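Putative acyl-CoA thioester hydrolase (Yersinia pestis KIM10+, PDB 5DM5) probably hydrolyses acyl-CoA thioesters, releasing coenzyme A and the free acid, working as a hexamer of hot-dog-fold subunits. Local coordinates at residues A53-A56 against K57-Q61. Sequence-based numbering, arbitrary orientation.
Sequences AIQA and KEIAQ
Q55 and I59, one helical turn apart, lie side by side on the last two turns of helix 43-60, the α-helical "sausage" that the antiparallel sheet wraps in the hot-dog fold. Four i to i+4 backbone hydrogen bonds define these turns: K57 N to A53 O, E58 N to I54 O at 2.9 Å, I59 N to Q55 O, and A60 N to A56 O, the straightest with an N-H...O angle of 167°. The tightly packed side faces the sheet, where buried Q55 and A60 rest on V23 and A129, and partly exposed A53 touches Y127 at its edge. A chi1 of -173° swings Q55 CG beside I59 CD1, 4.0 Å away; the extended chain carries NE2 on to A88 O, a weak hydrogen bond. Another face meets the second subunit, with partly exposed K57 and E58 packing on its K108 and K107, and buried I54 on its V83. K57 bends at chi3 and chi4, its end leading away from A53-A56. The solvent side lies at exposed Q61, which leaves helical geometry with a phi of 57°. Across the I54-E58 pair, whose side chains point the same way, carboxylate OE2 of E58 sits 3.6 Å from I54 CG2.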
loop_
_atom_site.group_PDB
_atom_site.type_symbol
_atom_site.label_atom_id
_atom_site.label_comp_id
_atom_site.label_asym_id
_atom_site.label_seq_id
_atom_site.Cartn_x
_atom_site.Cartn_y
_atom_site.Cartn_z
ATOM N N ALA B 53 0.590 -18.112 -11.318
ATOM C CA ALA B 53 0.074 -17.376 -12.457
ATOM C C ALA B 53 1.172 -17.009 -13.427
ATOM O O ALA B 53 0.949 -16.943 -14.636
ATOM C CB ALA B 53 -0.626 -16.136 -11.992
ATOM N N ILE B 54 2.372 -16.788 -12.905
ATOM C CA ILE B 54 3.505 -16.470 -13.769
ATOM C C ILE B 54 3.789 -17.591 -14.752
ATOM O O ILE B 54 3.721 -17.422 -15.977
ATOM C CB ILE B 54 4.786 -16.221 -12.951
ATOM C CG1 ILE B 54 4.641 -14.962 -12.090
ATOM C CG2 ILE B 54 5.989 -16.095 -13.865
ATOM C CD1 ILE B 54 5.869 -14.627 -11.268
ATOM N N GLN B 55 4.061 -18.755 -14.191
ATOM C CA GLN B 55 4.395 -19.900 -14.984
ATOM C C GLN B 55 3.266 -20.304 -15.908
ATOM O O GLN B 55 3.504 -20.718 -17.034
ATOM C CB GLN B 55 4.807 -21.013 -14.054
ATOM C CG GLN B 55 5.336 -22.223 -14.731
ATOM C CD GLN B 55 6.119 -23.045 -13.762
ATOM O OE1 GLN B 55 7.070 -22.546 -13.164
ATOM N NE2 GLN B 55 5.722 -24.287 -13.565
ATOM N N ALA B 56 2.032 -20.136 -15.461
ATOM C CA ALA B 56 0.884 -20.399 -16.333
ATOM C C ALA B 56 0.854 -19.449 -17.540
ATOM O O ALA B 56 0.526 -19.861 -18.636
ATOM C CB ALA B 56 -0.410 -20.311 -15.561
ATOM N N LYS B 57 1.103 -18.161 -17.334
ATOM C CA LYS B 57 1.178 -17.252 -18.480
ATOM C C LYS B 57 2.350 -17.517 -19.399
ATOM O O LYS B 57 2.297 -17.211 -20.593
ATOM C CB LYS B 57 1.264 -15.796 -18.052
ATOM C CG LYS B 57 -0.008 -15.181 -17.590
ATOM C CD LYS B 57 0.267 -13.708 -17.399
ATOM C CE LYS B 57 0.783 -13.078 -18.709
ATOM N NZ LYS B 57 -0.223 -13.016 -19.820
ATOM N N GLU B 58 3.432 -18.040 -18.842
ATOM C CA GLU B 58 4.570 -18.408 -19.679
ATOM C C GLU B 58 4.207 -19.590 -20.571
ATOM O O GLU B 58 4.500 -19.595 -21.770
ATOM C CB GLU B 58 5.787 -18.761 -18.830
ATOM C CG GLU B 58 6.359 -17.616 -18.029
ATOM C CD GLU B 58 7.582 -18.055 -17.274
ATOM O OE1 GLU B 58 7.939 -19.245 -17.405
ATOM O OE2 GLU B 58 8.175 -17.234 -16.543
ATOM N N ILE B 59 3.571 -20.593 -19.960
ATOM C CA ILE B 59 3.192 -21.838 -20.641
ATOM C C ILE B 59 2.047 -21.704 -21.656
ATOM O O ILE B 59 2.193 -22.111 -22.802
ATOM C CB ILE B 59 2.814 -22.933 -19.591
ATOM C CG1 ILE B 59 4.029 -23.291 -18.728
ATOM C CG2 ILE B 59 2.285 -24.179 -20.264
ATOM C CD1 ILE B 59 3.741 -24.335 -17.684
ATOM N N ALA B 60 0.921 -21.134 -21.242
ATOM C CA ALA B 60 -0.236 -20.962 -22.120
ATOM C C ALA B 60 -0.035 -19.841 -23.152
ATOM O O ALA B 60 -0.844 -19.688 -24.070
ATOM C CB ALA B 60 -1.480 -20.706 -21.299
ATOM N N GLN B 61 1.016 -19.037 -22.969
ATOM C CA GLN B 61 1.322 -17.916 -23.862
ATOM C C GLN B 61 0.160 -16.954 -23.964
ATOM O O GLN B 61 -0.077 -16.369 -25.015
ATOM C CB GLN B 61 1.710 -18.397 -25.258
ATOM C CG GLN B 61 2.949 -19.258 -25.286
ATOM C CD GLN B 61 3.314 -19.687 -26.680
ATOM O OE1 GLN B 61 2.857 -19.102 -27.658
ATOM N NE2 GLN B 61 4.163 -20.701 -26.783
#